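Local structure of EF-P arginine 32 rhamnosyl-transferase (5NV8) at residues 320-325 with 336-341; 37-42 with 266-271; 175-180 with 274-279. The protein belongs to the EarP family of rhamnosyltransferases, which have a GT-B-type fold, and holds 2'-deoxy-thymidine-beta-L-rhamnose in a pocket of that fold. All coordinates share one frame; numbering follows the deposited sequence.

Interaction 1: 320-325 with 336-341; sequences AHYRCG and GLWRAW
Tyr322 and Trp338 carry this contact by themselves, meeting carbon to carbon through their two large rings. CE2 of Tyr322 lies 4.1 Å from CZ2 of Trp338, a van der Waals approach and no closer. The phenol and the six-membered ring of the indole have centroids 5.4 Å apart and planes 37° apart, an oblique pairing that is neither a stack nor a T-shape. The side chains themselves run at about a right angle. Tyr322 reaches across because its CG is turned anti to the backbone N (chi1 -159°), which swings the phenol off the last turn of helix 315-322 toward helix 328-343.

Both residues are buried, and much of their packing comes from other parts of the chain. Trp338 rests on Leu300 and Trp301, and Tyr322 on Met299, so two consecutive helices are seated against strand 299-302, an outermost strand of the six-stranded sheet in the C-terminal Rossmann-like domain of the GT-B fold. His364 and Trp368 of helix 358-373 add edge-to-face contacts to the Tyr322 ring.

The other flank is far looser. There Arg323 and Arg339 extend their long chains into the same region, with NH1 of Arg323 4.8 Å from NH2 of Arg339 and no closer approach between the two side chains. Each guanidinium has an acidic partner of its own: NE of Arg323 forms a salt bridge with Asp331, and NH2 of Arg339 another with Glu316. These acids probably offset much of the repulsion between the two like charges, which lie in the more exposed part of the contact.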
loop_
_atom_site.group_PDB
_atom_site.type_symbol
_atom_site.label_atom_id
_atom_site.label_comp_id
_atom_site.label_asym_id
_atom_site.label_seq_id
_atom_site.Cartn_x
_atom_site.Cartn_y
_atom_site.Cartn_z
ATOM N N ALA A 320 -0.885 15.142 9.497
ATOM C CA ALA A 320 -0.931 16.601 9.485
ATOM C C ALA A 320 -1.299 17.129 8.104
ATOM O O ALA A 320 -2.055 18.101 7.987
ATOM C CB ALA A 320 0.406 17.176 9.950
ATOM N N HIS A 321 -0.783 16.502 7.046
ATOM C CA HIS A 321 -1.199 16.842 5.690
ATOM C C HIS A 321 -2.472 16.119 5.272
ATOM O O HIS A 321 -3.279 16.683 4.524
ATOM C CB HIS A 321 -0.094 16.509 4.682
ATOM C CG HIS A 321 1.291 16.759 5.187
ATOM N ND1 HIS A 321 1.971 15.857 5.976
ATOM C CD2 HIS A 321 2.132 17.805 5.002
ATOM C CE1 HIS A 321 3.168 16.339 6.263
ATOM N NE2 HIS A 321 3.290 17.520 5.684
ATOM N N TYR A 322 -2.668 14.884 5.746
ATOM C CA TYR A 322 -3.765 14.056 5.255
ATOM C C TYR A 322 -5.123 14.563 5.717
ATOM O O TYR A 322 -6.124 14.360 5.022
ATOM C CB TYR A 322 -3.563 12.606 5.705
ATOM C CG TYR A 322 -4.323 11.587 4.879
ATOM C CD1 TYR A 322 -3.973 11.336 3.558
ATOM C CD2 TYR A 322 -5.385 10.875 5.422
ATOM C CE1 TYR A 322 -4.662 10.407 2.798
ATOM C CE2 TYR A 322 -6.081 9.943 4.671
ATOM C CZ TYR A 322 -5.715 9.713 3.361
ATOM O OH TYR A 322 -6.401 8.789 2.607
ATOM N N ARG A 323 -5.183 15.228 6.866
ATOM C CA ARG A 323 -6.446 15.589 7.500
ATOM C C ARG A 323 -6.939 16.985 7.136
ATOM O O ARG A 323 -7.972 17.414 7.662
ATOM C CB ARG A 323 -6.300 15.490 9.022
ATOM C CG ARG A 323 -5.635 16.712 9.636
ATOM C CD ARG A 323 -5.287 16.500 11.091
ATOM N NE ARG A 323 -6.207 17.222 11.963
ATOM C CZ ARG A 323 -6.065 17.319 13.280
ATOM N NH1 ARG A 323 -5.028 16.752 13.880
ATOM N NH2 ARG A 323 -6.955 17.993 13.994
ATOM N N CYS A 324 -6.252 17.690 6.233
ATOM C CA CYS A 324 -6.427 19.137 6.125
ATOM C C CYS A 324 -7.835 19.527 5.679
ATOM O O CYS A 324 -8.403 20.497 6.193
ATOM C CB CYS A 324 -5.380 19.715 5.173
ATOM S SG CYS A 324 -3.767 19.989 5.943
ATOM N N GLY A 325 -8.417 18.793 4.732
ATOM C CA GLY A 325 -9.650 19.245 4.115
ATOM C C GLY A 325 -10.958 18.832 4.765
ATOM O O GLY A 325 -12.013 19.330 4.360
ATOM N N GLY A 336 -9.153 9.242 15.120
ATOM C CA GLY A 336 -9.449 8.127 15.999
ATOM C C GLY A 336 -9.316 6.779 15.321
ATOM O O GLY A 336 -9.014 5.780 15.977
ATOM N N LEU A 337 -9.530 6.734 14.005
ATOM C CA LEU A 337 -9.412 5.478 13.273
ATOM C C LEU A 337 -7.957 5.053 13.136
ATOM O O LEU A 337 -7.606 3.901 13.406
ATOM C CB LEU A 337 -10.056 5.606 11.888
ATOM C CG LEU A 337 -10.199 4.301 11.092
ATOM C CD1 LEU A 337 -10.735 3.151 11.948
ATOM C CD2 LEU A 337 -11.043 4.504 9.837
ATOM N N TRP A 338 -7.096 5.974 12.709
ATOM C CA TRP A 338 -5.717 5.624 12.392
ATOM C C TRP A 338 -4.864 5.477 13.647
ATOM O O TRP A 338 -3.990 4.605 13.706
ATOM C CB TRP A 338 -5.128 6.672 11.448
ATOM C CG TRP A 338 -5.600 6.528 10.036
ATOM C CD1 TRP A 338 -6.885 6.350 9.614
ATOM C CD2 TRP A 338 -4.790 6.558 8.857
ATOM N NE1 TRP A 338 -6.923 6.261 8.240
ATOM C CE2 TRP A 338 -5.649 6.390 7.753
ATOM C CE3 TRP A 338 -3.420 6.711 8.628
ATOM C CZ2 TRP A 338 -5.184 6.368 6.441
ATOM C CZ3 TRP A 338 -2.961 6.690 7.327
ATOM C CH2 TRP A 338 -3.840 6.518 6.249
ATOM N N ARG A 339 -5.095 6.321 14.656
ATOM C CA ARG A 339 -4.351 6.189 15.905
ATOM C C ARG A 339 -4.692 4.883 16.611
ATOM O O ARG A 339 -3.814 4.241 17.199
ATOM C CB ARG A 339 -4.640 7.378 16.820
ATOM C CG ARG A 339 -4.014 8.684 16.363
ATOM C CD ARG A 339 -4.562 9.859 17.156
ATOM N NE ARG A 339 -3.849 11.098 16.862
ATOM C CZ ARG A 339 -4.228 12.297 17.289
ATOM N NH1 ARG A 339 -5.319 12.422 18.033
ATOM N NH2 ARG A 339 -3.517 13.371 16.973
ATOM N N ALA A 340 -5.962 4.470 16.553
ATOM C CA ALA A 340 -6.386 3.251 17.235
ATOM C C ALA A 340 -5.694 2.019 16.664
ATOM O O ALA A 340 -5.282 1.126 17.415
ATOM C CB ALA A 340 -7.903 3.108 17.141
ATOM N N TRP A 341 -5.558 1.952 15.339
ATOM C CA TRP A 341 -4.894 0.835 14.679
ATOM C C TRP A 341 -3.402 0.778 14.978
ATOM O O TRP A 341 -2.771 -0.250 14.706
ATOM C CB TRP A 341 -5.128 0.929 13.166
ATOM C CG TRP A 341 -4.833 -0.323 12.383
ATOM C CD1 TRP A 341 -3.995 -0.435 11.309
ATOM C CD2 TRP A 341 -5.386 -1.630 12.595
ATOM N NE1 TRP A 341 -3.988 -1.727 10.845
ATOM C CE2 TRP A 341 -4.831 -2.482 11.617
ATOM C CE3 TRP A 341 -6.291 -2.164 13.518
ATOM C CZ2 TRP A 341 -5.151 -3.838 11.537
ATOM C CZ3 TRP A 341 -6.609 -3.510 13.438
ATOM C CH2 TRP A 341 -6.039 -4.331 12.455
#

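Interaction 2: 37-42 with 266-271; sequences LARQLV and VSQDDF. With TRH (2'-deoxy-thymidine-beta-L-rhamnose), chain B.
Gln268 spans the distance between Arg39 and the bound 2'-deoxy-thymidine-beta-L-rhamnose. CB leaves the first turn of helix 268-277 and passes 4.0 Å from O21 of the ligand's base. CG comes closer to the same oxygen, 3.6 Å away. Beyond CG the chain is extended (chi2 174°), carrying the amide past the base to the deoxyribose. CD lies 3.7 Å from O3' of the ligand, and there the two ends part. NE2 donates to the sugar hydroxyl oxygen O3' over 2.7 Å, with an N-H...O angle of 160°, and makes a further weak bond to the carbonyl of Gly32. OE1 accepts from NH1 of Arg39 at 2.9 Å, the donor standing almost in line with the C=O bond and OE1 lying slightly out of the guanidinium plane, while the amide and guanidinium planes are turned 59° apart. With both ends engaged, the rotation of the amide is fixed.

Arg39 belongs to helix 30-43 of the N-terminal Rossmann-like domain, Gln268 to the C-terminal one, so the bond bridges the interdomain cleft characteristic of GT-B glycosyltransferases. The arginine chain bends at chi3 to present its NH1 edge, while Trp35 receives the guanidinium in a cation-pi contact. Asp269 OD1 stays 4.5 Å from NH2 of Arg39, well off the guanidinium plane, contributing charge alone.

One turn further along, Phe271 lays a ring face against the base, with C61 of the ligand 4.0 Å above the centre of the phenyl ring. Ser267 caps this helix: its OG receives the backbone N-H of Asp270 at 3.1 Å.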
loop_
_atom_site.group_PDB
_atom_site.type_symbol
_atom_site.label_atom_id
_atom_site.label_comp_id
_atom_site.label_asym_id
_atom_site.label_seq_id
_atom_site.Cartn_x
_atom_site.Cartn_y
_atom_site.Cartn_z
ATOM N N LEU A 37 10.919 0.416 -8.547
ATOM C CA LEU A 37 11.710 1.477 -9.162
ATOM C C LEU A 37 12.499 0.963 -10.361
ATOM O O LEU A 37 12.612 1.660 -11.377
ATOM C CB LEU A 37 12.647 2.093 -8.125
ATOM C CG LEU A 37 13.716 3.063 -8.631
ATOM C CD1 LEU A 37 13.075 4.277 -9.280
ATOM C CD2 LEU A 37 14.628 3.481 -7.494
ATOM N N ALA A 38 13.038 -0.258 -10.268
ATOM C CA ALA A 38 13.903 -0.774 -11.328
ATOM C C ALA A 38 13.148 -0.956 -12.640
ATOM O O ALA A 38 13.688 -0.661 -13.714
ATOM C CB ALA A 38 14.542 -2.091 -10.890
ATOM N N ARG A 39 11.906 -1.448 -12.585
ATOM C CA ARG A 39 11.121 -1.578 -13.810
ATOM C C ARG A 39 10.797 -0.213 -14.401
ATOM O O ARG A 39 10.780 -0.047 -15.625
ATOM C CB ARG A 39 9.823 -2.342 -13.547
ATOM C CG ARG A 39 9.968 -3.611 -12.752
ATOM C CD ARG A 39 8.673 -4.409 -12.782
ATOM N NE ARG A 39 7.497 -3.610 -12.445
ATOM C CZ ARG A 39 7.028 -3.457 -11.210
ATOM N NH1 ARG A 39 7.635 -4.047 -10.190
ATOM N NH2 ARG A 39 5.950 -2.715 -10.993
ATOM N N GLN A 40 10.533 0.773 -13.543
ATOM C CA GLN A 40 10.111 2.084 -14.020
ATOM C C GLN A 40 11.240 2.807 -14.747
ATOM O O GLN A 40 11.005 3.456 -15.772
ATOM C CB GLN A 40 9.596 2.920 -12.848
ATOM C CG GLN A 40 8.856 4.177 -13.266
ATOM C CD GLN A 40 8.199 4.887 -12.099
ATOM O OE1 GLN A 40 8.576 4.692 -10.942
ATOM N NE2 GLN A 40 7.215 5.722 -12.398
ATOM N N LEU A 41 12.473 2.708 -14.238
ATOM C CA LEU A 41 13.593 3.377 -14.894
ATOM C C LEU A 41 13.952 2.740 -16.227
ATOM O O LEU A 41 14.575 3.399 -17.067
ATOM C CB LEU A 41 14.825 3.392 -13.992
ATOM C CG LEU A 41 14.636 3.884 -12.561
ATOM C CD1 LEU A 41 15.709 3.287 -11.666
ATOM C CD2 LEU A 41 14.649 5.405 -12.507
ATOM N N VAL A 42 13.592 1.474 -16.433
ATOM C CA VAL A 42 13.730 0.867 -17.751
ATOM C C VAL A 42 12.575 1.282 -18.651
ATOM O O VAL A 42 12.780 1.752 -19.776
ATOM C CB VAL A 42 13.814 -0.664 -17.629
ATOM C CG1 VAL A 42 13.729 -1.302 -19.007
ATOM C CG2 VAL A 42 15.083 -1.080 -16.914
ATOM N N VAL A 266 -0.100 -12.919 -4.645
ATOM C CA VAL A 266 -0.164 -12.871 -6.103
ATOM C C VAL A 266 0.977 -12.020 -6.646
ATOM O O VAL A 266 2.074 -12.000 -6.079
ATOM C CB VAL A 266 -1.529 -12.337 -6.575
ATOM C CG1 VAL A 266 -2.600 -13.404 -6.401
ATOM C CG2 VAL A 266 -1.904 -11.074 -5.807
ATOM N N SER A 267 0.723 -11.305 -7.739
ATOM C CA SER A 267 1.694 -10.401 -8.337
ATOM C C SER A 267 1.460 -8.972 -7.857
ATOM O O SER A 267 0.379 -8.618 -7.379
ATOM C CB SER A 267 1.618 -10.458 -9.865
ATOM O OG SER A 267 0.429 -9.853 -10.343
ATOM N N GLN A 268 2.505 -8.148 -7.984
ATOM C CA GLN A 268 2.408 -6.758 -7.544
ATOM C C GLN A 268 1.322 -6.009 -8.306
ATOM O O GLN A 268 0.637 -5.148 -7.742
ATOM C CB GLN A 268 3.760 -6.059 -7.707
ATOM C CG GLN A 268 4.136 -5.164 -6.535
ATOM C CD GLN A 268 5.534 -4.587 -6.652
ATOM O OE1 GLN A 268 6.046 -4.377 -7.752
ATOM N NE2 GLN A 268 6.157 -4.318 -5.512
ATOM N N ASP A 269 1.145 -6.329 -9.591
ATOM C CA ASP A 269 0.104 -5.675 -10.378
ATOM C C ASP A 269 -1.284 -6.138 -9.950
ATOM O O ASP A 269 -2.225 -5.338 -9.911
ATOM C CB ASP A 269 0.323 -5.946 -11.866
ATOM C CG ASP A 269 1.455 -5.123 -12.448
ATOM O OD1 ASP A 269 1.798 -4.073 -11.860
ATOM O OD2 ASP A 269 2.006 -5.532 -13.492
ATOM N N ASP A 270 -1.434 -7.425 -9.629
ATOM C CA ASP A 270 -2.729 -7.906 -9.167
ATOM C C ASP A 270 -3.058 -7.379 -7.776
ATOM O O ASP A 270 -4.237 -7.225 -7.436
ATOM C CB ASP A 270 -2.768 -9.432 -9.193
ATOM C CG ASP A 270 -3.002 -9.982 -10.587
ATOM O OD1 ASP A 270 -4.023 -9.620 -11.209
ATOM O OD2 ASP A 270 -2.170 -10.780 -11.062
ATOM N N PHE A 271 -2.039 -7.088 -6.962
ATOM C CA PHE A 271 -2.290 -6.422 -5.690
ATOM C C PHE A 271 -2.841 -5.017 -5.900
ATOM O O PHE A 271 -3.640 -4.540 -5.087
ATOM C CB PHE A 271 -1.011 -6.376 -4.851
ATOM C CG PHE A 271 -1.191 -5.727 -3.508
ATOM C CD1 PHE A 271 -1.840 -6.394 -2.482
ATOM C CD2 PHE A 271 -0.715 -4.447 -3.271
ATOM C CE1 PHE A 271 -2.015 -5.799 -1.246
ATOM C CE2 PHE A 271 -0.882 -3.846 -2.034
ATOM C CZ PHE A 271 -1.535 -4.522 -1.022
HETATM O O4P TRH B . 5.794 -4.242 5.891
HETATM P P2 TRH B . 6.255 -4.141 4.483
HETATM O O3P TRH B . 6.471 -5.595 3.808
HETATM O O1 TRH B . 7.631 -3.316 4.339
HETATM C C1 TRH B . 8.247 -2.807 5.540
HETATM C C2 TRH B . 9.464 -1.934 5.202
HETATM O O2 TRH B . 10.167 -2.442 4.067
HETATM C C3 TRH B . 10.451 -1.924 6.376
HETATM O O3 TRH B . 11.255 -3.111 6.334
HETATM C C4 TRH B . 9.680 -1.899 7.679
HETATM O O4 TRH B . 8.818 -0.746 7.693
HETATM O OPP TRH B . 5.143 -3.402 3.571
HETATM P P TRH B . 5.548 -2.837 2.130
HETATM O O1P TRH B . 6.583 -1.774 2.175
HETATM O O2P TRH B . 4.195 -2.316 1.422
HETATM O "O5'" TRH B . 6.002 -4.096 1.235
HETATM C "C5'" TRH B . 5.018 -4.974 0.693
HETATM C "C4'" TRH B . 5.395 -5.283 -0.746
HETATM O "O4'" TRH B . 4.743 -6.538 -1.081
HETATM C "C3'" TRH B . 4.747 -4.256 -1.653
HETATM O "O3'" TRH B . 5.291 -4.378 -2.973
HETATM C "C2'" TRH B . 3.337 -4.801 -1.650
HETATM C "C1'" TRH B . 3.750 -6.188 -2.077
HETATM N N11 TRH B . 2.654 -7.181 -2.094
HETATM C C21 TRH B . 2.481 -7.922 -3.195
HETATM O O21 TRH B . 3.215 -7.765 -4.170
HETATM N N31 TRH B . 1.470 -8.876 -3.250
HETATM C C41 TRH B . 0.625 -9.077 -2.164
HETATM O O41 TRH B . -0.262 -9.925 -2.239
HETATM C C51 TRH B . 0.802 -8.314 -1.018
HETATM C C5A TRH B . -0.036 -8.508 0.073
HETATM C C61 TRH B . 1.820 -7.364 -0.975
#

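Interaction 3: 175-180 with 274-279; sequences GFQQSA and LLWSCD
The carbonyl oxygen of Trp276, in the last turn of helix 268-277, is gripped from two sources. NE2 of Gln177 donates to it over 3.0 Å with an N-H...O angle of 159°, lying in the carbonyl plane on a lone pair, and Arg183 adds a weak bond. Gln177 holds its amide there on a chain extended beyond CG, and its OE1 accepts a weak bond from Arg366.

Next to this polar link, the indole of Trp276 turns an edge toward the face of Phe176 in an offset edge-to-face pair, with centroids 5.7 Å apart and planes 60° apart. CB of Phe176 touches CE3 of Trp276 at 3.7 Å. Because CG of Phe176 lies anti to its backbone N (chi1 179°), the phenyl ring projects toward helix 268-277, where its CE2 edge meets OG of Ser277 at 3.3 Å. That hydroxyl is hydrogen-bonded to the carbonyl of Arg273 in its own helix.

Helix 169-177 is thereby packed on the C-terminal end of the helix that connects strands 258-263 and 280-284, a beta-alpha-beta crossover of the Rossmann-like C-terminal domain in a GT-B fold.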
loop_
_atom_site.group_PDB
_atom_site.type_symbol
_atom_site.label_atom_id
_atom_site.label_comp_id
_atom_site.label_asym_id
_atom_site.label_seq_id
_atom_site.Cartn_x
_atom_site.Cartn_y
_atom_site.Cartn_z
ATOM N N GLY A 175 -9.742 3.002 -15.757
ATOM C CA GLY A 175 -10.326 2.043 -16.679
ATOM C C GLY A 175 -10.743 0.749 -16.005
ATOM O O GLY A 175 -11.716 0.114 -16.419
ATOM N N PHE A 176 -10.018 0.344 -14.961
ATOM C CA PHE A 176 -10.381 -0.867 -14.230
ATOM C C PHE A 176 -11.645 -0.650 -13.406
ATOM O O PHE A 176 -12.569 -1.471 -13.440
ATOM C CB PHE A 176 -9.217 -1.300 -13.337
ATOM C CG PHE A 176 -9.499 -2.533 -12.524
ATOM C CD1 PHE A 176 -9.223 -3.790 -13.032
ATOM C CD2 PHE A 176 -10.036 -2.433 -11.252
ATOM C CE1 PHE A 176 -9.478 -4.925 -12.285
ATOM C CE2 PHE A 176 -10.295 -3.561 -10.503
ATOM C CZ PHE A 176 -10.014 -4.809 -11.019
ATOM N N GLN A 177 -11.705 0.455 -12.658
ATOM C CA GLN A 177 -12.837 0.721 -11.778
ATOM C C GLN A 177 -14.096 1.130 -12.531
ATOM O O GLN A 177 -15.179 1.120 -11.935
ATOM C CB GLN A 177 -12.469 1.809 -10.767
ATOM C CG GLN A 177 -11.317 1.435 -9.852
ATOM C CD GLN A 177 -10.981 2.529 -8.852
ATOM O OE1 GLN A 177 -11.067 3.721 -9.159
ATOM N NE2 GLN A 177 -10.599 2.128 -7.645
ATOM N N GLN A 178 -13.987 1.493 -13.809
ATOM C CA GLN A 178 -15.137 1.890 -14.610
ATOM C C GLN A 178 -15.666 0.763 -15.485
ATOM O O GLN A 178 -16.645 0.967 -16.209
ATOM C CB GLN A 178 -14.784 3.097 -15.487
ATOM C CG GLN A 178 -14.810 4.434 -14.761
ATOM C CD GLN A 178 -14.093 5.532 -15.531
ATOM O OE1 GLN A 178 -13.481 5.282 -16.571
ATOM N NE2 GLN A 178 -14.163 6.757 -15.020
ATOM N N SER A 179 -15.045 -0.413 -15.441
ATOM C CA SER A 179 -15.482 -1.573 -16.206
ATOM C C SER A 179 -16.022 -2.615 -15.237
ATOM O O SER A 179 -15.277 -3.132 -14.397
ATOM C CB SER A 179 -14.333 -2.147 -17.037
ATOM O OG SER A 179 -13.954 -1.252 -18.068
ATOM N N ALA A 180 -17.319 -2.918 -15.355
ATOM C CA ALA A 180 -17.955 -3.828 -14.407
ATOM C C ALA A 180 -17.498 -5.265 -14.606
ATOM O O ALA A 180 -17.399 -6.021 -13.631
ATOM C CB ALA A 180 -19.475 -3.735 -14.528
ATOM N N LEU A 274 -6.385 -5.602 -6.576
ATOM C CA LEU A 274 -7.051 -5.826 -5.296
ATOM C C LEU A 274 -7.418 -4.504 -4.632
ATOM O O LEU A 274 -8.569 -4.297 -4.233
ATOM C CB LEU A 274 -6.155 -6.658 -4.378
ATOM C CG LEU A 274 -6.812 -7.210 -3.109
ATOM C CD1 LEU A 274 -8.077 -7.985 -3.447
ATOM C CD2 LEU A 274 -5.841 -8.081 -2.335
ATOM N N LEU A 275 -6.446 -3.593 -4.514
ATOM C CA LEU A 275 -6.709 -2.303 -3.881
ATOM C C LEU A 275 -7.805 -1.539 -4.615
ATOM O O LEU A 275 -8.697 -0.961 -3.984
ATOM C CB LEU A 275 -5.427 -1.471 -3.827
ATOM C CG LEU A 275 -4.265 -2.011 -2.989
ATOM C CD1 LEU A 275 -3.041 -1.118 -3.141
ATOM C CD2 LEU A 275 -4.660 -2.138 -1.522
ATOM N N TRP A 276 -7.759 -1.533 -5.951
ATOM C CA TRP A 276 -8.767 -0.833 -6.738
ATOM C C TRP A 276 -10.155 -1.445 -6.587
ATOM O O TRP A 276 -11.150 -0.765 -6.860
ATOM C CB TRP A 276 -8.370 -0.824 -8.218
ATOM C CG TRP A 276 -7.003 -0.265 -8.491
ATOM C CD1 TRP A 276 -6.255 0.520 -7.659
ATOM C CD2 TRP A 276 -6.218 -0.450 -9.678
ATOM N NE1 TRP A 276 -5.058 0.836 -8.255
ATOM C CE2 TRP A 276 -5.009 0.251 -9.493
ATOM C CE3 TRP A 276 -6.421 -1.140 -10.879
ATOM C CZ2 TRP A 276 -4.010 0.284 -10.464
ATOM C CZ3 TRP A 276 -5.426 -1.106 -11.841
ATOM C CH2 TRP A 276 -4.237 -0.397 -11.628
ATOM N N SER A 277 -10.246 -2.705 -6.154
ATOM C CA SER A 277 -11.517 -3.417 -6.124
ATOM C C SER A 277 -12.290 -3.225 -4.824
ATOM O O SER A 277 -13.524 -3.297 -4.837
ATOM C CB SER A 277 -11.277 -4.911 -6.360
ATOM O OG SER A 277 -11.023 -5.169 -7.734
ATOM N N CYS A 278 -11.603 -2.970 -3.717
ATOM C CA CYS A 278 -12.216 -2.912 -2.399
ATOM C C CYS A 278 -12.616 -1.481 -2.041
ATOM O O CYS A 278 -12.058 -0.506 -2.549
ATOM C CB CYS A 278 -11.251 -3.459 -1.343
ATOM S SG CYS A 278 -10.558 -5.072 -1.702
ATOM N N ASP A 279 -13.590 -1.367 -1.137
ATOM C CA ASP A 279 -14.050 -0.065 -0.672
ATOM C C ASP A 279 -13.224 0.477 0.487
ATOM O O ASP A 279 -13.376 1.653 0.839
ATOM C CB ASP A 279 -15.525 -0.144 -0.265
ATOM C CG ASP A 279 -16.388 -0.778 -1.338
ATOM O OD1 ASP A 279 -16.424 -0.243 -2.467
ATOM O OD2 ASP A 279 -17.015 -1.821 -1.056
#

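Overall arrangement
Interaction 1 is a buried contact of two aromatic rings, whereas interaction 2 lies at the surface and is polar; interaction 3, partly buried, combines both kinds of chemistry. Interactions 2 and 3 share helix 268-277: its N-terminal end faces the ligand and the N-terminal domain, its C-terminal end receives helix 169-177, and their centres are 18 Å apart. Interaction 1 comes later in the chain, on the opposite side of the chain's centre from interaction 2, with about 28 Å between centres. It packs helices beside strand 299-302 without touching the other two contacts. Of the three, interaction 2 alone includes residues of the ligand pocket.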